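Local coordinates for protein DMATS type aromatic prenyltransferase (Streptomyces coelicolor, PDB 6ZS0) that catalyses, as a 5-dimethylallyltryptophan synthase, the transfer of a dimethylallyl group, probably from dimethylallyl diphosphate, to C5 of the tryptophan indole, at residues Lys204-His209 with Gln255-Phe260; Thr272-Val277 with Tyr326-Gly331; Trp135-Leu140 with Lys149-Pro154; Ala164-Ala169 with Gln177-Leu182; Trp198-Ala203 with Thr261-Glu266. All coordinates share one frame; numbering follows the deposited sequence.

Contact 1: Lys204-His209 with Gln255-Phe260; sequences KVYLRH and QSCHSF
Val-205 with His-258 and Leu-207 with Ser-256 form antiparallel hydrogen-bonded pairs that join neighbouring strands 202-209 and 254-260 of the ABBA barrel, the two short segments running at 159°. Four backbone bonds hold them; Val-205 N reaches His-258 O at 2.9 Å. Lys-204/Ser-259, Tyr-206/Cys-257 and Arg-208/Gln-255 are the non-hydrogen-bonded pairs, and their side chains turn to the barrel interior. Val-205, Leu-207, Ser-256 and His-258 turn to the other face, where Val-205 packs on helix 162-175. Inside, Cys-257 lies over one face of the Tyr-206 ring, its CB 3.9 Å from the ring centroid. In the conformer described, SG sits anti to the backbone N (chi1 173°) and makes a sulfur-aromatic contact over the same ring. Phe-190 meets Tyr-206 edge-to-face, and the Gln-255 amide stands 81° from the ring plane with OE1 near Tyr-206 CD2. Lys-204, in one of two conformers, bends at chi3 and chi4 to bring NZ 3.2 Å from Ser-259 OG. On the outer face, Val-205 CG2 touches Phe-260 CE2 at 4.0 Å. There too, two imidazoles grip one hydroxyl: Ser-256 OG meets His-258 NE2 at 2.8 Å, while His-209 NE2, with the oxygen in its ring plane, binds the same Ser-256 OG at 2.7 Å.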
# COMPACT_ATOMS: atom_id res chain seq x y z
N LYS A 204 4.61 6.16 10.49
CA LYS A 204 3.31 5.47 10.34
C LYS A 204 3.45 4.08 10.95
O LYS A 204 4.39 3.36 10.56
CB LYS A 204 2.93 5.42 8.86
CG LYS A 204 2.74 6.78 8.20
CD LYS A 204 2.57 6.69 6.69
CE LYS A 204 1.61 7.75 6.15
NZ LYS A 204 0.20 7.39 6.41
N VAL A 205 2.59 3.73 11.90
CA VAL A 205 2.58 2.39 12.53
C VAL A 205 1.33 1.67 12.05
O VAL A 205 0.24 2.23 12.16
CB VAL A 205 2.63 2.43 14.07
CG1 VAL A 205 2.74 1.03 14.66
CG2 VAL A 205 3.78 3.30 14.57
N TYR A 206 1.50 0.48 11.51
CA TYR A 206 0.38 -0.36 11.04
C TYR A 206 0.10 -1.44 12.09
O TYR A 206 1.06 -2.03 12.63
CB TYR A 206 0.68 -0.99 9.69
CG TYR A 206 0.66 -0.03 8.54
CD1 TYR A 206 1.65 0.91 8.38
CD2 TYR A 206 -0.37 -0.06 7.62
CE1 TYR A 206 1.63 1.80 7.33
CE2 TYR A 206 -0.38 0.79 6.53
CZ TYR A 206 0.62 1.73 6.39
OH TYR A 206 0.62 2.63 5.35
N LEU A 207 -1.18 -1.68 12.35
CA LEU A 207 -1.65 -2.75 13.24
C LEU A 207 -2.48 -3.73 12.42
O LEU A 207 -3.27 -3.27 11.58
CB LEU A 207 -2.52 -2.17 14.36
CG LEU A 207 -1.78 -1.62 15.59
CD1 LEU A 207 -0.77 -0.59 15.23
CD2 LEU A 207 -2.78 -1.02 16.57
N ARG A 208 -2.35 -5.01 12.72
CA ARG A 208 -3.22 -6.09 12.20
C ARG A 208 -4.42 -6.22 13.14
O ARG A 208 -4.21 -6.14 14.38
CB ARG A 208 -2.43 -7.39 12.16
CG ARG A 208 -3.00 -8.46 11.25
CD ARG A 208 -2.11 -9.70 11.19
NE ARG A 208 -0.76 -9.44 11.68
CZ ARG A 208 0.35 -9.28 10.94
NH1 ARG A 208 1.48 -9.00 11.55
NH2 ARG A 208 0.32 -9.39 9.62
N HIS A 209 -5.61 -6.44 12.60
CA HIS A 209 -6.84 -6.62 13.43
C HIS A 209 -7.55 -7.86 12.96
O HIS A 209 -8.16 -7.84 11.90
CB HIS A 209 -7.73 -5.38 13.37
CG HIS A 209 -7.07 -4.14 13.85
ND1 HIS A 209 -6.80 -3.90 15.19
CD2 HIS A 209 -6.59 -3.07 13.17
CE1 HIS A 209 -6.18 -2.75 15.30
NE2 HIS A 209 -6.03 -2.23 14.08
N GLN A 255 -6.42 -3.95 8.63
CA GLN A 255 -5.24 -3.22 9.16
C GLN A 255 -5.67 -1.82 9.49
O GLN A 255 -6.62 -1.28 8.85
CB GLN A 255 -4.06 -3.24 8.18
CG GLN A 255 -3.51 -4.63 7.95
CD GLN A 255 -2.28 -4.61 7.09
OE1 GLN A 255 -1.47 -3.67 7.14
NE2 GLN A 255 -2.08 -5.69 6.35
N SER A 256 -4.98 -1.21 10.45
CA SER A 256 -5.08 0.24 10.68
C SER A 256 -3.68 0.83 10.59
O SER A 256 -2.70 0.10 10.86
CB SER A 256 -5.77 0.58 11.99
OG SER A 256 -5.04 0.05 13.10
N CYS A 257 -3.59 2.09 10.26
CA CYS A 257 -2.35 2.87 10.22
C CYS A 257 -2.52 4.09 11.16
O CYS A 257 -3.61 4.70 11.09
CB CYS A 257 -2.09 3.31 8.78
SG CYS A 257 -0.72 4.46 8.58
N HIS A 258 -1.52 4.40 11.95
CA HIS A 258 -1.53 5.54 12.91
C HIS A 258 -0.33 6.40 12.60
O HIS A 258 0.81 5.87 12.70
CB HIS A 258 -1.54 4.98 14.34
CG HIS A 258 -2.63 3.97 14.51
ND1 HIS A 258 -3.85 4.30 15.05
CD2 HIS A 258 -2.71 2.68 14.12
CE1 HIS A 258 -4.63 3.25 15.01
NE2 HIS A 258 -3.95 2.22 14.44
N SER A 259 -0.60 7.65 12.24
CA SER A 259 0.38 8.61 11.68
C SER A 259 0.81 9.55 12.80
O SER A 259 -0.08 10.21 13.37
CB SER A 259 -0.21 9.37 10.51
OG SER A 259 -0.32 8.52 9.37
N PHE A 260 2.12 9.56 13.10
CA PHE A 260 2.79 10.51 14.02
C PHE A 260 3.62 11.51 13.19
O PHE A 260 4.62 11.10 12.57
CB PHE A 260 3.65 9.73 15.01
CG PHE A 260 2.89 8.74 15.84
CD1 PHE A 260 2.33 9.11 17.06
CD2 PHE A 260 2.72 7.43 15.41
CE1 PHE A 260 1.63 8.20 17.83
CE2 PHE A 260 2.02 6.51 16.19
CZ PHE A 260 1.47 6.90 17.40

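Contact 2: Thr272-Val277 with Tyr326-Gly331; sequences TLYIPV and YLALAG
Tyr-326 covers the end of strand 270-275 where this strand pairs antiparallel with strand 324-332 in the ABBA barrel. Tyr-326 CG lies beside the backbone N (chi1 -72°), which lays the ring across Pro-276: the proline CA stands over one face, 4.0 Å from the Tyr-326 centroid, in a CH-pi contact. Pro-276 CB adds a 3.7 Å touch on Tyr-326 CE2, and Tyr-274 CB approaches Tyr-326 CD2. Pro-276 centres an inverse gamma turn that carries the chain out of the strand against this ring. With only an alanine at Tyr-326, the proline and its turn would probably lose their aromatic cover, and a gap would open beside Pro-276. Leu-327, next along, pairs with Ile-275: Ile-275 N bonds to Leu-327 O at 2.9 Å. The Leu-327 side chain turns to the opposite face from Tyr-274 and Ala-328, and its CG meets Val-277 CG1 at 4.0 Å. Leu-273, Ile-275 and Leu-329 share that outer face, beneath helix 229-240. Thr-272 works on the interior face, where its CG2 touches Ala-328 CB at 3.7 Å and also lies over a face of the Tyr-274 ring. Its hydroxyl packs on Ala-330 CB and meets a water, Thr-272 OG1 to water oxygen 2.6 Å; that water donates to Gly-331 O at 2.8 Å.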
# COMPACT_ATOMS: atom_id res chain seq x y z
N THR A 272 -5.90 5.52 9.40
CA THR A 272 -6.50 4.89 8.21
C THR A 272 -6.96 3.48 8.58
O THR A 272 -6.21 2.76 9.31
CB THR A 272 -5.52 4.84 7.03
OG1 THR A 272 -5.10 6.18 6.73
CG2 THR A 272 -6.14 4.20 5.80
N LEU A 273 -8.16 3.11 8.13
CA LEU A 273 -8.65 1.72 8.20
C LEU A 273 -8.66 1.07 6.81
O LEU A 273 -9.20 1.68 5.88
CB LEU A 273 -10.06 1.69 8.78
CG LEU A 273 -10.66 0.30 8.97
CD1 LEU A 273 -9.92 -0.48 10.03
CD2 LEU A 273 -12.13 0.38 9.34
N TYR A 274 -8.01 -0.09 6.70
CA TYR A 274 -7.86 -0.88 5.45
C TYR A 274 -8.72 -2.14 5.57
O TYR A 274 -8.56 -2.93 6.54
CB TYR A 274 -6.40 -1.29 5.23
CG TYR A 274 -5.40 -0.15 5.18
CD1 TYR A 274 -4.96 0.37 3.97
CD2 TYR A 274 -4.90 0.39 6.35
CE1 TYR A 274 -4.04 1.42 3.93
CE2 TYR A 274 -3.96 1.42 6.32
CZ TYR A 274 -3.56 1.96 5.12
OH TYR A 274 -2.67 3.01 5.10
N ILE A 275 -9.62 -2.34 4.62
CA ILE A 275 -10.44 -3.56 4.51
C ILE A 275 -10.03 -4.33 3.26
O ILE A 275 -10.11 -3.80 2.16
CB ILE A 275 -11.94 -3.20 4.50
CG1 ILE A 275 -12.37 -2.36 5.72
CG2 ILE A 275 -12.78 -4.45 4.36
CD1 ILE A 275 -12.15 -2.99 7.02
N PRO A 276 -9.65 -5.62 3.39
CA PRO A 276 -9.30 -6.46 2.24
C PRO A 276 -10.56 -6.92 1.49
O PRO A 276 -10.94 -8.10 1.54
CB PRO A 276 -8.53 -7.61 2.90
CG PRO A 276 -9.13 -7.73 4.26
CD PRO A 276 -9.46 -6.31 4.67
N VAL A 277 -11.13 -5.98 0.74
CA VAL A 277 -12.46 -6.16 0.09
C VAL A 277 -12.43 -7.39 -0.84
O VAL A 277 -13.47 -8.02 -1.00
CB VAL A 277 -12.88 -4.89 -0.66
CG1 VAL A 277 -11.95 -4.53 -1.76
CG2 VAL A 277 -14.30 -5.00 -1.22
N TYR A 326 -7.74 -3.90 -1.65
CA TYR A 326 -8.19 -3.24 -0.41
C TYR A 326 -8.93 -1.95 -0.75
O TYR A 326 -8.64 -1.32 -1.77
CB TYR A 326 -7.02 -2.84 0.51
CG TYR A 326 -6.30 -3.96 1.21
CD1 TYR A 326 -5.43 -4.79 0.54
CD2 TYR A 326 -6.49 -4.18 2.57
CE1 TYR A 326 -4.77 -5.82 1.21
CE2 TYR A 326 -5.82 -5.17 3.25
CZ TYR A 326 -4.98 -6.03 2.57
OH TYR A 326 -4.33 -7.03 3.27
N LEU A 327 -9.81 -1.55 0.14
CA LEU A 327 -10.35 -0.19 0.23
C LEU A 327 -9.94 0.39 1.57
O LEU A 327 -9.89 -0.33 2.55
CB LEU A 327 -11.87 -0.22 0.11
CG LEU A 327 -12.44 -0.60 -1.25
CD1 LEU A 327 -13.95 -0.64 -1.19
CD2 LEU A 327 -11.95 0.31 -2.35
N ALA A 328 -9.69 1.68 1.63
CA ALA A 328 -9.26 2.34 2.87
C ALA A 328 -9.98 3.68 3.01
O ALA A 328 -10.19 4.38 1.98
CB ALA A 328 -7.77 2.54 2.91
N LEU A 329 -10.28 4.02 4.24
CA LEU A 329 -10.77 5.36 4.64
C LEU A 329 -9.68 6.00 5.50
O LEU A 329 -9.33 5.44 6.54
CB LEU A 329 -12.08 5.19 5.39
CG LEU A 329 -12.75 6.50 5.81
CD1 LEU A 329 -13.15 7.30 4.59
CD2 LEU A 329 -13.93 6.20 6.71
N ALA A 330 -9.18 7.15 5.06
CA ALA A 330 -7.96 7.78 5.60
C ALA A 330 -8.34 9.15 6.17
O ALA A 330 -8.83 9.98 5.41
CB ALA A 330 -6.91 7.91 4.53
N GLY A 331 -8.13 9.32 7.47
CA GLY A 331 -8.33 10.58 8.19
C GLY A 331 -7.00 11.25 8.52
O GLY A 331 -6.00 10.54 8.78
O HOH W 1 -4.41 8.54 7.69

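Contact 3: Trp135-Leu140 with Lys149-Pro154; sequences WCALEL and KVYLNP
Backbone hydrogen bonds dominate this beta hairpin of the ABBA barrel: Trp-135 pairs with Tyr-151 and Ala-137 with Lys-149, each through two bonds, in antiparallel hydrogen-bonded register. Tyr-151 N bonds to Trp-135 O at 2.8 Å. Cys-136 and Val-150 make the intervening non-hydrogen-bonded pair; their side chains turn outward to helix 91-109. Apolar contacts gather on the other face. Ala-137 CB meets the edge of the Tyr-151 ring at CE1, 3.8 Å away, while Trp-135 CB touches Tyr-151 CB at 4.0 Å. The Lys-149 CB packs on Ala-137 CB at 4.1 Å, but the rest of the chain leads away, its amine making a long, weak ion pair with Asp-194. Trp-135 NE1 is bonded to Glu-83, which helps to hold the far end of the indole. With the pairing left to main-chain groups, the side chains on the Trp-135 face can direct their polar ends away from the hairpin, consistent with a lining for the reaction chamber.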
# COMPACT_ATOMS: atom_id res chain seq x y z
N TRP A 135 9.88 -2.21 1.34
CA TRP A 135 9.08 -1.79 0.18
C TRP A 135 9.15 -0.27 0.12
O TRP A 135 9.37 0.37 1.14
CB TRP A 135 7.62 -2.24 0.26
CG TRP A 135 7.41 -3.72 0.31
CD1 TRP A 135 8.28 -4.71 -0.04
CD2 TRP A 135 6.19 -4.37 0.71
NE1 TRP A 135 7.68 -5.93 0.11
CE2 TRP A 135 6.41 -5.75 0.58
CE3 TRP A 135 4.97 -3.91 1.19
CZ2 TRP A 135 5.43 -6.67 0.92
CZ3 TRP A 135 4.00 -4.83 1.51
CH2 TRP A 135 4.22 -6.18 1.35
N CYS A 136 8.95 0.23 -1.07
CA CYS A 136 8.92 1.67 -1.37
C CYS A 136 7.61 2.00 -2.06
O CYS A 136 7.24 1.30 -3.00
CB CYS A 136 10.13 2.03 -2.21
SG CYS A 136 10.25 3.81 -2.50
N ALA A 137 6.91 3.04 -1.58
CA ALA A 137 5.75 3.60 -2.30
C ALA A 137 6.13 4.97 -2.83
O ALA A 137 6.69 5.79 -2.08
CB ALA A 137 4.55 3.69 -1.42
N LEU A 138 5.83 5.19 -4.08
CA LEU A 138 6.08 6.47 -4.77
C LEU A 138 4.73 7.15 -5.03
O LEU A 138 3.89 6.54 -5.68
CB LEU A 138 6.84 6.17 -6.05
CG LEU A 138 8.22 5.55 -5.81
CD1 LEU A 138 8.76 4.85 -7.02
CD2 LEU A 138 9.17 6.61 -5.31
N GLU A 139 4.54 8.35 -4.51
CA GLU A 139 3.36 9.18 -4.85
C GLU A 139 3.71 9.93 -6.13
O GLU A 139 4.69 10.73 -6.12
CB GLU A 139 3.01 10.18 -3.75
CG GLU A 139 1.68 10.87 -4.06
CD GLU A 139 1.35 12.10 -3.24
OE1 GLU A 139 2.17 12.46 -2.36
OE2 GLU A 139 0.27 12.72 -3.51
N LEU A 140 2.97 9.65 -7.19
CA LEU A 140 3.27 10.12 -8.56
C LEU A 140 2.72 11.55 -8.72
O LEU A 140 1.67 11.71 -9.32
CB LEU A 140 2.66 9.13 -9.52
CG LEU A 140 3.24 7.72 -9.42
CD1 LEU A 140 2.97 6.95 -10.68
CD2 LEU A 140 4.73 7.74 -9.09
N LYS A 149 7.83 6.93 0.34
CA LYS A 149 7.46 6.29 1.61
C LYS A 149 8.19 4.95 1.65
O LYS A 149 8.16 4.28 0.62
CB LYS A 149 5.95 6.07 1.64
CG LYS A 149 5.36 5.70 2.99
CD LYS A 149 3.85 5.82 3.00
CE LYS A 149 3.35 6.99 2.18
NZ LYS A 149 1.94 7.33 2.51
N VAL A 150 8.83 4.63 2.76
CA VAL A 150 9.52 3.34 2.95
C VAL A 150 8.78 2.52 4.00
O VAL A 150 8.50 3.06 5.06
CB VAL A 150 10.98 3.58 3.35
CG1 VAL A 150 11.73 2.30 3.57
CG2 VAL A 150 11.65 4.42 2.27
N TYR A 151 8.53 1.24 3.69
CA TYR A 151 7.86 0.25 4.56
C TYR A 151 8.88 -0.76 5.05
O TYR A 151 9.60 -1.32 4.24
CB TYR A 151 6.76 -0.47 3.78
CG TYR A 151 5.57 0.38 3.45
CD1 TYR A 151 5.61 1.23 2.37
CD2 TYR A 151 4.43 0.33 4.22
CE1 TYR A 151 4.51 2.03 2.05
CE2 TYR A 151 3.33 1.12 3.92
CZ TYR A 151 3.38 1.97 2.85
OH TYR A 151 2.29 2.73 2.52
N LEU A 152 8.94 -0.91 6.37
CA LEU A 152 9.86 -1.82 7.06
C LEU A 152 9.06 -2.81 7.91
O LEU A 152 7.84 -2.58 8.11
CB LEU A 152 10.82 -1.00 7.90
CG LEU A 152 11.59 0.09 7.17
CD1 LEU A 152 12.26 1.01 8.15
CD2 LEU A 152 12.61 -0.55 6.24
N ASN A 153 9.71 -3.87 8.36
CA ASN A 153 9.08 -5.07 8.98
C ASN A 153 9.36 -5.14 10.48
O ASN A 153 10.45 -5.55 10.87
CB ASN A 153 9.62 -6.33 8.32
CG ASN A 153 9.03 -7.60 8.89
OD1 ASN A 153 8.07 -7.56 9.66
ND2 ASN A 153 9.62 -8.72 8.52
N PRO A 154 8.42 -4.73 11.36
CA PRO A 154 8.63 -4.84 12.80
C PRO A 154 8.91 -6.28 13.28
O PRO A 154 9.46 -6.42 14.40
CB PRO A 154 7.32 -4.30 13.36
CG PRO A 154 6.85 -3.34 12.32
CD PRO A 154 7.15 -4.07 11.03

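Contact 4: Ala164-Ala169 with Gln177-Leu182; sequences ATVREA and QAFDSL
Arg-167 NH2 serves two acceptors at once, Gln-177 OE1 at 2.8 Å and Asp-180 OD2 at 3.0 Å. Its neighbour NH1 binds Asp-180 OD1 at 2.9 Å, so the guanidinium grips the carboxylate end-on, one nitrogen to each oxygen. This salt bridge is twisted: the two planes stand 47° apart, OD1 being met on its syn side and OD2 from above the carboxylate plane. The Gln-177 amide, by contrast, is nearly coplanar with the guanidinium, 6° apart, and takes its N-H in the carbonyl plane. Phe-179 comes under one guanidinium face, with CD2 3.1 Å from Arg-167 NH1; the ring is inclined rather than stacked flat. The arginine belongs to helix 162-175 in the outer helical layer of the ABBA barrel, and its partners lie in the segment 177-182 that follows, folded back on that helix. Arg-167 CG lies anti to the backbone N (chi1 174°) and the bend at chi3 brings the charged end over this segment. A leucine in its place would probably leave Asp-180 without its charge partner and the Gln-177 amide free to turn. Beside the arginine on the helix, Val-166 CG1 meets the edge of the Phe-179 ring at CD1, 3.9 Å away. A water joins the two backbones, donating to Arg-167 O and accepting from Phe-179 N at 3.0 Å.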
# COMPACT_ATOMS: atom_id res chain seq x y z
N ALA A 164 8.39 -4.32 20.80
CA ALA A 164 9.61 -3.65 21.31
C ALA A 164 10.27 -2.87 20.17
O ALA A 164 10.82 -1.74 20.40
CB ALA A 164 10.55 -4.67 21.91
N THR A 165 10.23 -3.44 18.96
CA THR A 165 10.84 -2.79 17.77
C THR A 165 10.07 -1.51 17.44
O THR A 165 10.72 -0.51 17.19
CB THR A 165 10.92 -3.78 16.60
OG1 THR A 165 11.67 -4.89 17.09
CG2 THR A 165 11.60 -3.21 15.38
N VAL A 166 8.73 -1.54 17.44
CA VAL A 166 7.91 -0.33 17.14
C VAL A 166 8.16 0.73 18.22
O VAL A 166 8.34 1.93 17.88
CB VAL A 166 6.42 -0.66 16.99
CG1 VAL A 166 5.60 0.60 16.82
CG2 VAL A 166 6.15 -1.63 15.83
N ARG A 167 8.13 0.32 19.48
CA ARG A 167 8.32 1.27 20.60
C ARG A 167 9.68 1.96 20.43
O ARG A 167 9.73 3.18 20.54
CB ARG A 167 8.18 0.56 21.94
CG ARG A 167 8.52 1.45 23.13
CD ARG A 167 8.55 0.67 24.42
NE ARG A 167 7.28 0.06 24.76
CZ ARG A 167 6.24 0.69 25.33
NH1 ARG A 167 5.15 0.02 25.64
NH2 ARG A 167 6.30 1.99 25.59
N GLU A 168 10.75 1.21 20.16
CA GLU A 168 12.11 1.77 20.03
C GLU A 168 12.17 2.67 18.79
O GLU A 168 12.75 3.75 18.87
CB GLU A 168 13.17 0.67 19.96
CG GLU A 168 14.58 1.19 19.73
CD GLU A 168 15.14 2.14 20.79
OE1 GLU A 168 14.48 2.34 21.85
OE2 GLU A 168 16.23 2.67 20.56
N ALA A 169 11.57 2.25 17.67
CA ALA A 169 11.55 3.09 16.45
C ALA A 169 10.94 4.46 16.75
O ALA A 169 11.53 5.49 16.37
CB ALA A 169 10.82 2.39 15.33
N GLN A 177 7.10 7.91 24.20
CA GLN A 177 6.35 6.65 24.45
C GLN A 177 5.03 6.65 23.66
O GLN A 177 4.05 6.08 24.15
CB GLN A 177 6.20 6.43 25.96
CG GLN A 177 7.52 6.16 26.69
CD GLN A 177 8.48 5.26 25.93
OE1 GLN A 177 8.25 4.06 25.75
NE2 GLN A 177 9.59 5.84 25.48
N ALA A 178 5.02 7.19 22.43
CA ALA A 178 3.88 7.17 21.48
C ALA A 178 3.32 5.74 21.34
O ALA A 178 2.09 5.56 21.13
CB ALA A 178 4.32 7.73 20.14
N PHE A 179 4.16 4.72 21.43
CA PHE A 179 3.72 3.31 21.35
C PHE A 179 2.48 3.09 22.21
O PHE A 179 1.57 2.34 21.79
CB PHE A 179 4.81 2.35 21.81
CG PHE A 179 4.36 0.92 21.71
CD1 PHE A 179 4.37 0.27 20.49
CD2 PHE A 179 3.84 0.26 22.82
CE1 PHE A 179 3.93 -1.04 20.39
CE2 PHE A 179 3.39 -1.04 22.72
CZ PHE A 179 3.43 -1.68 21.50
N ASP A 180 2.45 3.69 23.40
CA ASP A 180 1.37 3.48 24.41
C ASP A 180 0.05 4.16 24.01
O ASP A 180 -0.96 3.82 24.62
CB ASP A 180 1.86 3.88 25.80
CG ASP A 180 2.97 2.97 26.26
OD1 ASP A 180 2.81 1.75 26.11
OD2 ASP A 180 4.00 3.49 26.74
N SER A 181 0.04 5.03 22.99
CA SER A 181 -1.19 5.66 22.44
C SER A 181 -1.88 4.73 21.43
O SER A 181 -3.03 5.02 21.06
CB SER A 181 -0.88 6.98 21.78
OG SER A 181 -0.20 6.77 20.55
N LEU A 182 -1.22 3.66 20.99
CA LEU A 182 -1.78 2.77 19.94
C LEU A 182 -2.84 1.86 20.56
O LEU A 182 -2.67 1.36 21.68
CB LEU A 182 -0.67 1.94 19.29
CG LEU A 182 0.38 2.71 18.51
CD1 LEU A 182 1.58 1.82 18.24
CD2 LEU A 182 -0.18 3.26 17.22
O HOH W 2 7.19 4.74 21.69

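Contact 5: Trp198-Ala203 with Thr261-Glu266; sequences WTEPRA and TDPGAE
Glu-200 and Pro-263 make the tight part of this surface contact, the carboxylate lying against the proline ring. Glu-200 OE1 comes 3.2 Å from Pro-263 CA, and Glu-200 CD lies 3.5 Å from Pro-263 CB. Chi1 of -166° swings Glu-200 CG away from its own N, and a bend at chi2 turns the acid group across the proline at about a right angle. Further along, packing is looser: Arg-202 CB and Thr-261 CG2 are 4.3 Å apart, and Glu-200 CG is 4.1 Å from Thr-261 O. These segments lie where strands 202-209 and 254-260 of the ABBA barrel part, just beyond the Ala-203 to Phe-260 backbone bond. Segment 261-266 then forms a type II beta turn from Asp-262 to Ala-265, with Pro-263 and Gly-264 at its corners and positive phi at the glycine. Pro-201 O is buried here without a polar partner, facing Thr-261 O. Polar ends mostly engage other groups: Thr-261 OG1 bonds to Ser-269, Asp-262 forms a salt bridge with Arg-333, and the Arg-202 guanidinium lies flat over the Trp-198 ring. On the solvent side the polar link between the segments runs through a water. It lies 2.8 Å from Glu-200 OE1 and accepts from the turn amide, Gly-264 N, at 3.2 Å.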
# COMPACT_ATOMS: atom_id res chain seq x y z
N TRP A 198 11.90 17.40 4.27
CA TRP A 198 11.81 17.61 5.74
C TRP A 198 12.82 16.67 6.42
O TRP A 198 13.13 15.60 5.82
CB TRP A 198 10.37 17.41 6.24
CG TRP A 198 9.74 16.14 5.76
CD1 TRP A 198 9.86 14.90 6.34
CD2 TRP A 198 8.92 15.95 4.60
NE1 TRP A 198 9.16 13.97 5.62
CE2 TRP A 198 8.57 14.58 4.54
CE3 TRP A 198 8.44 16.80 3.59
CZ2 TRP A 198 7.76 14.05 3.53
CZ3 TRP A 198 7.66 16.27 2.58
CH2 TRP A 198 7.32 14.92 2.56
N THR A 199 13.36 17.07 7.57
CA THR A 199 14.17 16.20 8.46
C THR A 199 13.25 15.67 9.58
O THR A 199 13.52 14.55 10.09
CB THR A 199 15.43 16.93 8.95
OG1 THR A 199 16.23 17.25 7.80
CG2 THR A 199 16.26 16.12 9.92
N GLU A 200 12.19 16.42 9.92
CA GLU A 200 11.14 15.99 10.88
C GLU A 200 10.47 14.72 10.37
O GLU A 200 9.77 14.74 9.35
CB GLU A 200 10.09 17.08 11.10
CG GLU A 200 9.19 16.83 12.30
CD GLU A 200 9.93 16.46 13.58
OE1 GLU A 200 9.45 15.55 14.31
OE2 GLU A 200 11.00 17.07 13.85
N PRO A 201 10.64 13.57 11.05
CA PRO A 201 10.04 12.32 10.58
C PRO A 201 8.50 12.34 10.52
O PRO A 201 7.88 12.93 11.38
CB PRO A 201 10.52 11.27 11.61
CG PRO A 201 10.89 12.08 12.84
CD PRO A 201 11.41 13.39 12.29
N ARG A 202 7.95 11.71 9.49
CA ARG A 202 6.50 11.36 9.41
C ARG A 202 6.39 9.83 9.55
O ARG A 202 6.68 9.14 8.58
CB ARG A 202 5.97 11.98 8.12
CG ARG A 202 6.43 13.42 7.96
CD ARG A 202 5.67 14.20 6.91
NE ARG A 202 6.11 15.59 6.92
CZ ARG A 202 5.86 16.48 5.95
NH1 ARG A 202 5.17 16.11 4.87
NH2 ARG A 202 6.30 17.72 6.06
N ALA A 203 6.08 9.35 10.76
CA ALA A 203 6.15 7.91 11.14
C ALA A 203 4.76 7.32 11.14
O ALA A 203 3.85 7.91 11.74
CB ALA A 203 6.80 7.74 12.48
N THR A 261 3.21 12.79 13.18
CA THR A 261 3.80 13.84 12.31
C THR A 261 4.25 15.06 13.12
O THR A 261 5.27 15.66 12.73
CB THR A 261 2.81 14.24 11.22
OG1 THR A 261 1.66 14.78 11.87
CG2 THR A 261 2.43 13.05 10.35
N ASP A 262 3.52 15.42 14.18
CA ASP A 262 3.88 16.57 15.06
C ASP A 262 5.17 16.22 15.81
O ASP A 262 5.26 15.17 16.44
CB ASP A 262 2.75 16.89 16.03
CG ASP A 262 1.35 16.81 15.44
OD1 ASP A 262 0.56 15.93 15.91
OD2 ASP A 262 1.05 17.61 14.54
N PRO A 263 6.23 17.07 15.78
CA PRO A 263 7.45 16.79 16.54
C PRO A 263 7.16 16.57 18.03
O PRO A 263 6.39 17.31 18.61
CB PRO A 263 8.36 18.02 16.32
CG PRO A 263 7.51 19.05 15.58
CD PRO A 263 6.33 18.30 14.97
N GLY A 264 7.75 15.52 18.61
CA GLY A 264 7.67 15.21 20.05
C GLY A 264 6.33 14.63 20.48
O GLY A 264 6.22 14.23 21.66
N ALA A 265 5.33 14.58 19.58
CA ALA A 265 3.94 14.18 19.90
C ALA A 265 3.89 12.70 20.27
O ALA A 265 4.57 11.88 19.59
CB ALA A 265 3.01 14.50 18.75
N GLU A 266 3.13 12.38 21.32
CA GLU A 266 2.94 11.00 21.83
C GLU A 266 1.61 10.43 21.33
O GLU A 266 1.31 9.30 21.68
CB GLU A 266 3.01 10.99 23.36
CG GLU A 266 4.41 11.29 23.88
CD GLU A 266 4.63 10.94 25.34
OE1 GLU A 266 5.31 9.91 25.60
OE2 GLU A 266 4.12 11.68 26.21
O HOH W 3 9.50 13.85 16.48

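Overall arrangement
Contacts 1, 2 and 3 pair strands of one closed antiparallel barrel; contact 5 extends contact 1 at the end of two of its strands. Contacts 1 and 2 abut through neighbouring strands 254-260 and 270-275, where Gln-255 O probably bonds Tyr-274 N at 2.8 Å. Across the interior, Tyr-206 OH of contact 1 lies 3.3 Å from Tyr-151 OH of contact 3, a probable hydrogen bond; tyrosines facing the interior like these are consistent with the tyrosine shield round the dimethylallyl cation in related DMATS enzymes. Contact 4 lies outside the barrel wall, with Val-166 on Val-205, and meets contact 5 through Gln-177 N and Glu-266 OE1. Contacts 2 and 4 are farther apart, centres about 22 Å.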